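Local coordinates for protein soluble lytic transglycosylase B3 (Pseudomonas aeruginosa, PDB 5ANZ) that probably cleaves the glycan strands of peptidoglycan as a lytic transglycosylase, taking part in cell-wall turnover, and binds a calcium ion, at residues Q50-F55 with Q67-A72; Q57-G62 with Q176-L181; A261-S266 with A301-P306; K274-W279 with L315-F320. One frame throughout, in Å; residues are numbered along the deposited sequence.

Contact 1. Residues Q50-F55 with Q67-A72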
loop_
_atom_site.group_PDB
_atom_site.type_symbol
_atom_site.label_atom_id
_atom_site.label_comp_id
_atom_site.label_asym_id
_atom_site.label_seq_id
_atom_site.Cartn_x
_atom_site.Cartn_y
_atom_site.Cartn_z
ATOM N N GLN A 50 -11.990 25.566 21.088
ATOM C CA GLN A 50 -11.426 26.734 20.424
ATOM C C GLN A 50 -10.970 26.365 19.017
ATOM O O GLN A 50 -11.278 27.066 18.054
ATOM C CB GLN A 50 -10.261 27.317 21.231
ATOM C CG GLN A 50 -10.689 28.243 22.372
ATOM C CD GLN A 50 -9.562 28.519 23.350
ATOM O OE1 GLN A 50 -8.476 27.947 23.243
ATOM N NE2 GLN A 50 -9.813 29.401 24.313
ATOM N N TRP A 51 -10.244 25.260 18.890
ATOM C CA TRP A 51 -9.812 24.841 17.569
ATOM C C TRP A 51 -11.031 24.587 16.678
ATOM O O TRP A 51 -11.045 24.977 15.512
ATOM C CB TRP A 51 -8.927 23.586 17.622
ATOM C CG TRP A 51 -8.825 22.983 16.259
ATOM C CD1 TRP A 51 -7.903 23.279 15.294
ATOM C CD2 TRP A 51 -9.721 22.027 15.680
ATOM N NE1 TRP A 51 -8.168 22.549 14.153
ATOM C CE2 TRP A 51 -9.281 21.780 14.367
ATOM C CE3 TRP A 51 -10.857 21.361 16.146
ATOM C CZ2 TRP A 51 -9.931 20.881 13.518
ATOM C CZ3 TRP A 51 -11.501 20.466 15.300
ATOM C CH2 TRP A 51 -11.039 20.241 14.003
ATOM N N ARG A 52 -12.058 23.946 17.233
ATOM C CA ARG A 52 -13.239 23.576 16.450
ATOM C C ARG A 52 -14.025 24.799 15.969
ATOM O O ARG A 52 -14.451 24.856 14.813
ATOM C CB ARG A 52 -14.158 22.668 17.269
ATOM C CG ARG A 52 -15.402 22.243 16.533
ATOM C CD ARG A 52 -16.389 21.644 17.498
ATOM N NE ARG A 52 -16.829 22.652 18.455
ATOM C CZ ARG A 52 -17.247 22.392 19.686
ATOM N NH1 ARG A 52 -17.295 21.144 20.122
ATOM N NH2 ARG A 52 -17.616 23.387 20.478
ATOM N N ASP A 53 -14.236 25.762 16.854
ATOM C CA ASP A 53 -15.004 26.938 16.474
ATOM C C ASP A 53 -14.264 27.714 15.399
ATOM O O ASP A 53 -14.883 28.277 14.498
ATOM C CB ASP A 53 -15.286 27.822 17.687
ATOM C CG ASP A 53 -16.211 27.155 18.685
ATOM O OD1 ASP A 53 -16.947 26.224 18.287
ATOM O OD2 ASP A 53 -16.201 27.557 19.866
ATOM N N ALA A 54 -12.936 27.725 15.491
ATOM C CA ALA A 54 -12.112 28.398 14.494
ATOM C C ALA A 54 -12.149 27.625 13.178
ATOM O O ALA A 54 -12.227 28.227 12.105
ATOM C CB ALA A 54 -10.677 28.552 14.990
ATOM N N PHE A 55 -12.107 26.297 13.259
ATOM C CA PHE A 55 -12.194 25.485 12.049
ATOM C C PHE A 55 -13.579 25.598 11.411
ATOM O O PHE A 55 -13.715 25.513 10.196
ATOM C CB PHE A 55 -11.875 24.013 12.329
ATOM C CG PHE A 55 -12.068 23.126 11.130
ATOM C CD1 PHE A 55 -11.237 23.242 10.020
ATOM C CD2 PHE A 55 -13.092 22.200 11.097
ATOM C CE1 PHE A 55 -11.423 22.431 8.905
ATOM C CE2 PHE A 55 -13.283 21.390 9.987
ATOM C CZ PHE A 55 -12.443 21.513 8.885
ATOM N N GLN A 67 -25.833 23.029 9.489
ATOM C CA GLN A 67 -26.449 21.790 9.946
ATOM C C GLN A 67 -25.486 20.623 9.791
ATOM O O GLN A 67 -25.361 19.788 10.688
ATOM C CB GLN A 67 -27.741 21.494 9.182
ATOM C CG GLN A 67 -28.430 20.210 9.641
ATOM C CD GLN A 67 -29.602 19.808 8.758
ATOM O OE1 GLN A 67 -30.755 20.128 9.051
ATOM N NE2 GLN A 67 -29.310 19.098 7.674
ATOM N N THR A 68 -24.798 20.574 8.654
ATOM C CA THR A 68 -23.862 19.482 8.373
ATOM C C THR A 68 -22.713 19.464 9.371
ATOM O O THR A 68 -22.355 18.412 9.915
ATOM C CB THR A 68 -23.284 19.591 6.951
ATOM O OG1 THR A 68 -24.345 19.478 5.998
ATOM C CG2 THR A 68 -22.239 18.485 6.691
ATOM N N PHE A 69 -22.126 20.633 9.600
ATOM C CA PHE A 69 -20.996 20.747 10.507
ATOM C C PHE A 69 -21.389 20.342 11.931
ATOM O O PHE A 69 -20.713 19.528 12.563
ATOM C CB PHE A 69 -20.442 22.178 10.497
ATOM C CG PHE A 69 -19.170 22.334 11.272
ATOM C CD1 PHE A 69 -19.194 22.485 12.650
ATOM C CD2 PHE A 69 -17.942 22.303 10.626
ATOM C CE1 PHE A 69 -18.019 22.607 13.368
ATOM C CE2 PHE A 69 -16.764 22.432 11.339
ATOM C CZ PHE A 69 -16.803 22.586 12.714
ATOM N N ASP A 70 -22.485 20.912 12.432
ATOM C CA ASP A 70 -22.898 20.649 13.805
ATOM C C ASP A 70 -23.320 19.192 13.991
ATOM O O ASP A 70 -23.030 18.580 15.017
ATOM C CB ASP A 70 -24.029 21.598 14.208
ATOM C CG ASP A 70 -23.601 23.062 14.163
ATOM O OD1 ASP A 70 -22.379 23.335 14.205
ATOM O OD2 ASP A 70 -24.486 23.939 14.082
ATOM N N ARG A 71 -23.996 18.641 12.988
ATOM C CA ARG A 71 -24.370 17.228 12.983
ATOM C C ARG A 71 -23.121 16.344 13.056
ATOM O O ARG A 71 -23.053 15.372 13.812
ATOM C CB ARG A 71 -25.174 16.918 11.721
ATOM C CG ARG A 71 -25.797 15.544 11.650
ATOM C CD ARG A 71 -26.271 15.284 10.226
ATOM N NE ARG A 71 -27.030 14.045 10.081
ATOM C CZ ARG A 71 -26.654 13.016 9.324
ATOM N NH1 ARG A 71 -25.520 13.069 8.629
ATOM N NH2 ARG A 71 -27.421 11.934 9.250
ATOM N N ALA A 72 -22.128 16.713 12.263
ATOM C CA ALA A 72 -20.883 15.961 12.166
ATOM C C ALA A 72 -20.050 16.022 13.447
ATOM O O ALA A 72 -19.346 15.067 13.785
ATOM C CB ALA A 72 -20.066 16.475 10.991
#
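Phe69 and Phe55 meet because each holds its CG trans to its own backbone nitrogen: chi1 is -173° in Phe69 and 175° in Phe55. The first torsion sends the Phe69 ring out from helix 66-73 toward helix 48-61, far enough to bridge two backbones whose nearest CA atoms, those of Phe55 and Phe69, are still 10.1 Å apart. The second turns the Phe55 ring so that its CD2 side meets the arriving ring at an oblique angle.

The rings touch at a corner. Phe55 CD2 lies at the edge of the Phe69 ring, close to its plane, 3.7 Å from Phe69 CE2, and Phe55 CE2 follows at 3.9 Å from the same carbon. The far end of the Phe69 ring reaches the backbone of the partner helix, with Phe69 CZ 3.9 Å from Arg52 O. Beside this, Arg52 CG lies 4.1 Å from Phe69 CZ and as near to CE1, while the chain bends at chi3 and carries the guanidinium back to Asp53, whose OD1 stands 3.6 Å from Arg52 NE in a salt bridge. The guanidinium plane is at 90° to the Phe69 ring.

Helices 48-61 and 66-73, consecutive in the chain, pack here in the transglycosylase domain. Phe73 stacks on Phe69 within helix 66-73, and Leu177 of helix 170-186 touches Phe55. Everything that crosses between the two segments is carbon against carbon or carbon against a carbonyl oxygen, so the join rests on shape and burial of the two rings, while the charged end of Arg52 is engaged within its own helix.

Contact 2. Residues Q57-G62 with Q176-L181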
loop_
_atom_site.group_PDB
_atom_site.type_symbol
_atom_site.label_atom_id
_atom_site.label_comp_id
_atom_site.label_asym_id
_atom_site.label_seq_id
_atom_site.Cartn_x
_atom_site.Cartn_y
_atom_site.Cartn_z
ATOM N N GLN A 57 -15.311 28.140 11.035
ATOM C CA GLN A 57 -15.232 29.278 10.130
ATOM C C GLN A 57 -14.638 28.871 8.781
ATOM O O GLN A 57 -15.129 29.282 7.733
ATOM C CB GLN A 57 -14.414 30.410 10.755
ATOM C CG GLN A 57 -15.125 31.111 11.897
ATOM C CD GLN A 57 -16.425 31.769 11.454
ATOM O OE1 GLN A 57 -16.572 32.159 10.294
ATOM N NE2 GLN A 57 -17.376 31.888 12.375
ATOM N N GLN A 58 -13.597 28.044 8.803
ATOM C CA GLN A 58 -12.962 27.610 7.563
ATOM C C GLN A 58 -13.861 26.664 6.774
ATOM O O GLN A 58 -13.861 26.681 5.544
ATOM C CB GLN A 58 -11.621 26.934 7.859
ATOM C CG GLN A 58 -10.604 27.866 8.490
ATOM C CD GLN A 58 -9.354 27.147 8.930
ATOM O OE1 GLN A 58 -9.419 26.091 9.558
ATOM N NE2 GLN A 58 -8.200 27.714 8.599
ATOM N N ALA A 59 -14.616 25.828 7.484
ATOM C CA ALA A 59 -15.543 24.912 6.831
ATOM C C ALA A 59 -16.687 25.671 6.157
ATOM O O ALA A 59 -17.061 25.358 5.023
ATOM C CB ALA A 59 -16.088 23.897 7.834
ATOM N N LEU A 60 -17.241 26.664 6.853
ATOM C CA LEU A 60 -18.286 27.498 6.286
ATOM C C LEU A 60 -17.774 28.215 5.042
ATOM O O LEU A 60 -18.462 28.290 4.028
ATOM C CB LEU A 60 -18.780 28.522 7.314
ATOM C CG LEU A 60 -19.557 28.005 8.525
ATOM C CD1 LEU A 60 -19.834 29.144 9.507
ATOM C CD2 LEU A 60 -20.855 27.353 8.078
ATOM N N ALA A 61 -16.558 28.743 5.140
ATOM C CA ALA A 61 -15.924 29.443 4.031
ATOM C C ALA A 61 -15.595 28.484 2.893
ATOM O O ALA A 61 -15.356 28.909 1.762
ATOM C CB ALA A 61 -14.665 30.149 4.507
ATOM N N GLY A 62 -15.581 27.190 3.198
ATOM C CA GLY A 62 -15.283 26.172 2.207
ATOM C C GLY A 62 -16.518 25.546 1.585
ATOM O O GLY A 62 -16.408 24.614 0.791
ATOM N N GLN A 176 -8.278 16.640 4.523
ATOM C CA GLN A 176 -9.148 15.484 4.466
ATOM C C GLN A 176 -10.435 15.743 5.227
ATOM O O GLN A 176 -11.496 15.243 4.847
ATOM C CB GLN A 176 -8.436 14.255 5.024
ATOM C CG GLN A 176 -7.214 13.892 4.221
ATOM C CD GLN A 176 -7.533 13.629 2.760
ATOM O OE1 GLN A 176 -8.575 13.068 2.433
ATOM N NE2 GLN A 176 -6.620 14.029 1.868
ATOM N N LEU A 177 -10.348 16.525 6.302
ATOM C CA LEU A 177 -11.516 16.788 7.135
ATOM C C LEU A 177 -12.534 17.636 6.366
ATOM O O LEU A 177 -13.729 17.371 6.403
ATOM C CB LEU A 177 -11.108 17.489 8.436
ATOM C CG LEU A 177 -12.233 17.827 9.418
ATOM C CD1 LEU A 177 -13.059 16.592 9.776
ATOM C CD2 LEU A 177 -11.638 18.442 10.662
ATOM N N LEU A 178 -12.054 18.646 5.647
ATOM C CA LEU A 178 -12.953 19.424 4.805
ATOM C C LEU A 178 -13.590 18.533 3.733
ATOM O O LEU A 178 -14.783 18.646 3.437
ATOM C CB LEU A 178 -12.211 20.595 4.163
ATOM C CG LEU A 178 -13.117 21.690 3.615
ATOM C CD1 LEU A 178 -13.878 22.360 4.753
ATOM C CD2 LEU A 178 -12.309 22.705 2.828
ATOM N N ALA A 179 -12.797 17.622 3.180
ATOM C CA ALA A 179 -13.281 16.745 2.129
ATOM C C ALA A 179 -14.345 15.797 2.680
ATOM O O ALA A 179 -15.349 15.531 2.019
ATOM C CB ALA A 179 -12.125 15.967 1.511
ATOM N N ALA A 180 -14.120 15.290 3.886
ATOM C CA ALA A 180 -15.104 14.431 4.549
ATOM C C ALA A 180 -16.429 15.152 4.792
ATOM O O ALA A 180 -17.494 14.570 4.601
ATOM C CB ALA A 180 -14.554 13.900 5.873
ATOM N N LEU A 181 -16.370 16.409 5.221
ATOM C CA LEU A 181 -17.599 17.156 5.472
ATOM C C LEU A 181 -18.402 17.329 4.185
ATOM O O LEU A 181 -19.631 17.344 4.222
ATOM C CB LEU A 181 -17.294 18.526 6.103
ATOM C CG LEU A 181 -16.792 18.473 7.557
ATOM C CD1 LEU A 181 -16.192 19.814 7.981
ATOM C CD2 LEU A 181 -17.945 18.107 8.486
#
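Leu178 packs against Ala59 where two helices of the transglycosylase domain cross: the end of helix 48-61 lies on helix 170-186, the short segments inclined at -55° with their axes 10.6 Å apart at closest approach. From its CA, Leu178 CB starts toward the other helix. Its CG is set trans to the backbone nitrogen (chi1 -163°) and splits the chain into two methyls. CD1 is the branch that makes the main contact, 3.7 Å from Ala59 CA and 4.1 Å from Ala59 CB, so it rests on the backbone as much as on the small side chain. CD2, the other branch, is turned toward Gly62, which has no side chain to obstruct it.

One turn further along helix 170-186, Leu181 supports the same alanine. Ile64, in the loop after helix 48-61, touches both Ala59 and Leu181, and Phe55 lies against Leu181 as well. A small residue at the crossing thus receives a leucine from each of two successive turns, and the distances to its methyl are even: Leu181 CD1 sits 4.1 Å from Ala59 CB.

Contact 3. Residues A261-S266 with A301-P306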
loop_
_atom_site.group_PDB
_atom_site.type_symbol
_atom_site.label_atom_id
_atom_site.label_comp_id
_atom_site.label_asym_id
_atom_site.label_seq_id
_atom_site.Cartn_x
_atom_site.Cartn_y
_atom_site.Cartn_z
ATOM N N ALA A 261 23.864 -16.812 -11.894
ATOM C CA ALA A 261 24.996 -16.626 -10.999
ATOM C C ALA A 261 25.691 -15.301 -11.290
ATOM O O ALA A 261 25.741 -14.859 -12.439
ATOM C CB ALA A 261 25.974 -17.787 -11.135
ATOM N N GLY A 262 26.214 -14.667 -10.243
ATOM C CA GLY A 262 26.936 -13.414 -10.379
ATOM C C GLY A 262 26.107 -12.302 -10.994
ATOM O O GLY A 262 26.630 -11.440 -11.700
ATOM N N PHE A 263 24.808 -12.322 -10.724
ATOM C CA PHE A 263 23.896 -11.337 -11.293
ATOM C C PHE A 263 24.179 -9.946 -10.744
ATOM O O PHE A 263 24.634 -9.796 -9.612
ATOM C CB PHE A 263 22.443 -11.737 -11.010
ATOM C CG PHE A 263 21.422 -10.867 -11.702
ATOM C CD1 PHE A 263 21.132 -11.051 -13.044
ATOM C CD2 PHE A 263 20.746 -9.880 -11.007
ATOM C CE1 PHE A 263 20.193 -10.263 -13.682
ATOM C CE2 PHE A 263 19.811 -9.087 -11.638
ATOM C CZ PHE A 263 19.535 -9.280 -12.982
ATOM N N ASP A 264 23.904 -8.928 -11.552
ATOM C CA ASP A 264 24.075 -7.554 -11.120
ATOM C C ASP A 264 22.866 -7.138 -10.290
ATOM O O ASP A 264 21.866 -6.652 -10.819
ATOM C CB ASP A 264 24.264 -6.624 -12.322
ATOM C CG ASP A 264 24.535 -5.187 -11.913
ATOM O OD1 ASP A 264 24.788 -4.947 -10.714
ATOM O OD2 ASP A 264 24.506 -4.299 -12.790
ATOM N N TYR A 265 22.966 -7.339 -8.980
ATOM C CA TYR A 265 21.839 -7.108 -8.088
ATOM C C TYR A 265 21.544 -5.617 -7.913
ATOM O O TYR A 265 20.538 -5.241 -7.312
ATOM C CB TYR A 265 22.093 -7.779 -6.733
ATOM C CG TYR A 265 22.174 -9.291 -6.815
ATOM C CD1 TYR A 265 21.022 -10.064 -6.900
ATOM C CD2 TYR A 265 23.398 -9.947 -6.799
ATOM C CE1 TYR A 265 21.089 -11.444 -6.978
ATOM C CE2 TYR A 265 23.471 -11.329 -6.875
ATOM C CZ TYR A 265 22.306 -12.070 -6.962
ATOM O OH TYR A 265 22.359 -13.444 -7.039
ATOM N N SER A 266 22.408 -4.767 -8.463
ATOM C CA SER A 266 22.168 -3.327 -8.410
ATOM C C SER A 266 20.995 -2.925 -9.305
ATOM O O SER A 266 20.458 -1.827 -9.177
ATOM C CB SER A 266 23.431 -2.552 -8.808
ATOM O OG SER A 266 23.773 -2.783 -10.164
ATOM N N ALA A 301 9.600 -3.936 -17.246
ATOM C CA ALA A 301 9.519 -4.559 -15.926
ATOM C C ALA A 301 10.706 -4.179 -15.054
ATOM O O ALA A 301 11.774 -3.849 -15.560
ATOM C CB ALA A 301 9.420 -6.083 -16.067
ATOM N N SER A 302 10.509 -4.240 -13.741
ATOM C CA SER A 302 11.555 -4.009 -12.751
ATOM C C SER A 302 11.783 -5.278 -11.951
ATOM O O SER A 302 10.868 -6.095 -11.813
ATOM C CB SER A 302 11.180 -2.872 -11.795
ATOM O OG SER A 302 10.978 -1.662 -12.503
ATOM N N LEU A 303 12.996 -5.423 -11.423
ATOM C CA LEU A 303 13.357 -6.563 -10.580
ATOM C C LEU A 303 13.135 -6.260 -9.099
ATOM O O LEU A 303 13.677 -5.287 -8.561
ATOM C CB LEU A 303 14.815 -6.957 -10.820
ATOM C CG LEU A 303 15.407 -7.962 -9.834
ATOM C CD1 LEU A 303 14.718 -9.300 -9.975
ATOM C CD2 LEU A 303 16.911 -8.099 -10.076
ATOM N N LEU A 304 12.318 -7.092 -8.449
ATOM C CA LEU A 304 12.060 -6.968 -7.022
ATOM C C LEU A 304 12.675 -8.126 -6.223
ATOM O O LEU A 304 12.442 -9.299 -6.533
ATOM C CB LEU A 304 10.553 -6.906 -6.780
ATOM C CG LEU A 304 10.014 -6.776 -5.359
ATOM C CD1 LEU A 304 10.290 -5.401 -4.772
ATOM C CD2 LEU A 304 8.523 -7.062 -5.380
ATOM N N LEU A 305 13.469 -7.787 -5.208
ATOM C CA LEU A 305 14.072 -8.778 -4.312
ATOM C C LEU A 305 13.676 -8.498 -2.862
ATOM O O LEU A 305 14.441 -7.867 -2.132
ATOM C CB LEU A 305 15.599 -8.761 -4.412
ATOM C CG LEU A 305 16.323 -9.280 -5.650
ATOM C CD1 LEU A 305 17.803 -8.932 -5.567
ATOM C CD2 LEU A 305 16.141 -10.782 -5.759
ATOM N N PRO A 306 12.500 -8.975 -2.436
ATOM C CA PRO A 306 11.968 -8.557 -1.131
ATOM C C PRO A 306 12.845 -8.952 0.069
ATOM O O PRO A 306 12.751 -8.305 1.114
ATOM C CB PRO A 306 10.601 -9.253 -1.058
ATOM C CG PRO A 306 10.621 -10.311 -2.108
ATOM C CD PRO A 306 11.589 -9.874 -3.165
#
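Phe263 and Leu303 make the tightest touch here, with Leu303 CD2 3.4 Å from Phe263 CE2 and 4.1 Å from Phe263 CZ. The two side chains come at each other from opposite directions, and the methyl meets the ring obliquely. Two residues on along each segment the pairing repeats: Leu305 CD1 comes to 3.7 Å from Tyr265 CD1, at the edge of the tyrosine ring and near its plane, the two side chains crossing at about a right angle.

The torsions differ between the pairs. In Phe263 CG is trans to the backbone nitrogen (chi1 -173°), which carries the ring inward to Leu303, whereas Tyr265 has CG trans to its carbonyl carbon (chi1 -65°), which sets the ring edge against Leu305 CD1. The tyrosine ring also has Phe263 CB over one face, off centre.

Leu303 sits on strand 300-304, inside a five-stranded antiparallel sheet of the transglycosylase domain, and Leu305 lies just beyond the strand's end; residues 261-266 belong to the loop that leaves strand 254-258 and runs on to strand 274-275. The loop therefore folds back over one face of the sheet. An Asx turn spans Asp264 to Ser266, with Tyr265 in its middle: Asp264 OD1 accepts from Ser266 N at 3.3 Å, from above the carboxylate plane.

Further out, Trp279 of helix 276-280 touches both Phe263 and Leu303, and Val284 also lies against Phe263. Ala313 of strand 313-316 backs both Leu303 and Leu305, while Leu259 packs against Tyr265.

Contact 4. Residues K274-W279 with L315-F320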
loop_
_atom_site.group_PDB
_atom_site.type_symbol
_atom_site.label_atom_id
_atom_site.label_comp_id
_atom_site.label_asym_id
_atom_site.label_seq_id
_atom_site.Cartn_x
_atom_site.Cartn_y
_atom_site.Cartn_z
ATOM N N LYS A 274 13.110 -2.363 -17.682
ATOM C CA LYS A 274 13.660 -2.956 -18.887
ATOM C C LYS A 274 12.608 -3.844 -19.522
ATOM O O LYS A 274 11.819 -4.465 -18.810
ATOM C CB LYS A 274 14.912 -3.778 -18.564
ATOM C CG LYS A 274 16.091 -2.972 -18.053
ATOM C CD LYS A 274 17.267 -3.888 -17.773
ATOM C CE LYS A 274 18.362 -3.161 -17.023
ATOM N NZ LYS A 274 18.919 -2.028 -17.808
ATOM N N PRO A 275 12.585 -3.913 -20.860
ATOM C CA PRO A 275 11.653 -4.861 -21.479
ATOM C C PRO A 275 11.962 -6.282 -21.022
ATOM O O PRO A 275 13.121 -6.589 -20.749
ATOM C CB PRO A 275 11.915 -4.699 -22.977
ATOM C CG PRO A 275 12.636 -3.382 -23.112
ATOM C CD PRO A 275 13.411 -3.202 -21.853
ATOM N N LEU A 276 10.943 -7.128 -20.920
ATOM C CA LEU A 276 11.150 -8.517 -20.513
ATOM C C LEU A 276 12.188 -9.204 -21.402
ATOM O O LEU A 276 12.974 -10.026 -20.931
ATOM C CB LEU A 276 9.835 -9.292 -20.556
ATOM C CG LEU A 276 8.813 -8.921 -19.488
ATOM C CD1 LEU A 276 7.591 -9.800 -19.631
ATOM C CD2 LEU A 276 9.419 -9.052 -18.097
ATOM N N GLY A 277 12.184 -8.855 -22.684
ATOM C CA GLY A 277 13.140 -9.409 -23.623
ATOM C C GLY A 277 14.571 -9.110 -23.217
ATOM O O GLY A 277 15.457 -9.958 -23.354
ATOM N N GLU A 278 14.796 -7.903 -22.709
ATOM C CA GLU A 278 16.122 -7.508 -22.263
ATOM C C GLU A 278 16.517 -8.251 -20.985
ATOM O O GLU A 278 17.669 -8.657 -20.838
ATOM C CB GLU A 278 16.192 -5.996 -22.050
ATOM C CG GLU A 278 17.518 -5.513 -21.478
ATOM C CD GLU A 278 17.696 -4.008 -21.581
ATOM O OE1 GLU A 278 16.804 -3.341 -22.143
ATOM O OE2 GLU A 278 18.734 -3.495 -21.104
ATOM N N TRP A 279 15.573 -8.436 -20.062
ATOM C CA TRP A 279 15.861 -9.228 -18.866
ATOM C C TRP A 279 16.241 -10.675 -19.215
ATOM O O TRP A 279 17.120 -11.263 -18.589
ATOM C CB TRP A 279 14.666 -9.244 -17.911
ATOM C CG TRP A 279 14.367 -7.945 -17.199
ATOM C CD1 TRP A 279 13.264 -7.157 -17.368
ATOM C CD2 TRP A 279 15.162 -7.309 -16.195
ATOM N NE1 TRP A 279 13.325 -6.069 -16.534
ATOM C CE2 TRP A 279 14.481 -6.135 -15.805
ATOM C CE3 TRP A 279 16.387 -7.613 -15.589
ATOM C CZ2 TRP A 279 14.975 -5.274 -14.831
ATOM C CZ3 TRP A 279 16.887 -6.749 -14.627
ATOM C CH2 TRP A 279 16.178 -5.586 -14.258
ATOM N N LEU A 315 9.916 -10.317 -11.377
ATOM C CA LEU A 315 9.849 -9.197 -12.314
ATOM C C LEU A 315 8.478 -8.587 -12.139
ATOM O O LEU A 315 7.491 -9.313 -12.171
ATOM C CB LEU A 315 10.057 -9.629 -13.762
ATOM C CG LEU A 315 11.502 -9.968 -14.098
ATOM C CD1 LEU A 315 11.621 -10.405 -15.544
ATOM C CD2 LEU A 315 12.379 -8.748 -13.824
ATOM N N VAL A 316 8.404 -7.271 -11.952
ATOM C CA VAL A 316 7.101 -6.648 -11.750
ATOM C C VAL A 316 6.813 -5.639 -12.858
ATOM O O VAL A 316 7.688 -4.903 -13.312
ATOM C CB VAL A 316 6.986 -5.997 -10.368
ATOM C CG1 VAL A 316 7.120 -7.069 -9.286
ATOM C CG2 VAL A 316 8.032 -4.902 -10.164
ATOM N N LEU A 317 5.573 -5.684 -13.322
ATOM C CA LEU A 317 5.178 -4.972 -14.527
ATOM C C LEU A 317 4.322 -3.776 -14.161
ATOM O O LEU A 317 4.183 -3.424 -12.996
ATOM C CB LEU A 317 4.424 -5.891 -15.485
ATOM C CG LEU A 317 5.272 -6.808 -16.378
ATOM C CD1 LEU A 317 6.014 -7.810 -15.547
ATOM C CD2 LEU A 317 4.401 -7.496 -17.438
ATOM N N HIS A 318 3.763 -3.155 -15.190
ATOM C CA HIS A 318 3.005 -1.929 -15.026
ATOM C C HIS A 318 1.881 -2.061 -14.001
ATOM O O HIS A 318 1.657 -1.136 -13.216
ATOM C CB HIS A 318 2.434 -1.498 -16.378
ATOM C CG HIS A 318 1.927 -0.089 -16.396
ATOM N ND1 HIS A 318 2.740 0.995 -16.153
ATOM C CD2 HIS A 318 0.687 0.411 -16.630
ATOM C CE1 HIS A 318 2.024 2.106 -16.232
ATOM N NE2 HIS A 318 0.779 1.776 -16.519
ATOM N N ASN A 319 1.187 -3.201 -13.993
ATOM C CA ASN A 319 0.057 -3.342 -13.073
ATOM C C ASN A 319 0.509 -3.377 -11.612
ATOM O O ASN A 319 -0.244 -3.004 -10.713
ATOM C CB ASN A 319 -0.777 -4.585 -13.415
ATOM C CG ASN A 319 -1.688 -4.365 -14.622
ATOM O OD1 ASN A 319 -1.853 -3.244 -15.103
ATOM N ND2 ASN A 319 -2.292 -5.435 -15.108
ATOM N N PHE A 320 1.749 -3.809 -11.372
ATOM C CA PHE A 320 2.341 -3.687 -10.035
ATOM C C PHE A 320 2.451 -2.212 -9.642
ATOM O O PHE A 320 2.153 -1.833 -8.511
ATOM C CB PHE A 320 3.721 -4.362 -9.997
ATOM C CG PHE A 320 4.292 -4.521 -8.615
ATOM C CD1 PHE A 320 3.953 -5.624 -7.847
ATOM C CD2 PHE A 320 5.202 -3.606 -8.111
ATOM C CE1 PHE A 320 4.493 -5.806 -6.581
ATOM C CE2 PHE A 320 5.753 -3.779 -6.843
ATOM C CZ PHE A 320 5.388 -4.889 -6.081
#
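Leu315 sets a methyl over one face of the indole of Trp279, a CH-pi contact between strand 313-316 and the short helix 276-280 that follows an outermost strand, 274-275, of the five-stranded antiparallel sheet. Leu315 CD2 stands 3.8 Å from the centroid of the five-membered ring and only 3° off its normal, squarely over the pyrrole part. Leu315 CD2 is almost equally far from all five atoms of that ring, 3.9 Å from Trp279 CE2. On the opposite face of the indole lies Lys274 CB, from the strand just before the helix, so the ring is sandwiched between an aliphatic carbon of its own segment and the leucine methyl from the other.

The other branch of Leu315 is busy too. While CD2 covers the indole, CD1 meets Leu276, whose side chain runs past in the opposite direction, with Leu315 CD1 3.6 Å from Leu276 CD2. Leu315 has CG trans to its carbonyl carbon (chi1 -74°), and that puts CD2 over the ring and CD1 between Leu276 and the tryptophan's CB and CG. Leu317, next but one along the chain, reaches the same Leu276 methyl more loosely.

Strand 300-304 runs between strands 274-275 and 313-316 in the sheet, and its Ala301 touches Leu276 and Leu317, while Phe255 of strand 254-258 lies against the same two leucines. The indole N-H of Trp279 donates to Ala301 O, which fixes the ring's rotation under the methyl. At the surface end, Lys274 stretches along the helix to a long salt bridge, its NZ 3.6 Å from Glu278 OE2.

Overall arrangement
The four contacts fall into two pairs on opposite sides of the chain's centre, all within the transglycosylase domain. Contacts 1 and 2, with centres 9 Å apart, share helix 48-61 and cross along the sequence; Phe69 of one touches Ala59 of the other, so helices 48-61, 66-73 and 170-186 form one packed group. Contacts 3 and 4, centres 12 Å apart, also interleave along the chain and meet in the five-stranded sheet, where strand 300-304 lies between 274-275 and 313-316. The two pairs follow in series, contacts 1 and 3 being about 53 Å apart between centres. The pairs thus hold different regions of one domain, one helical and one built on the sheet.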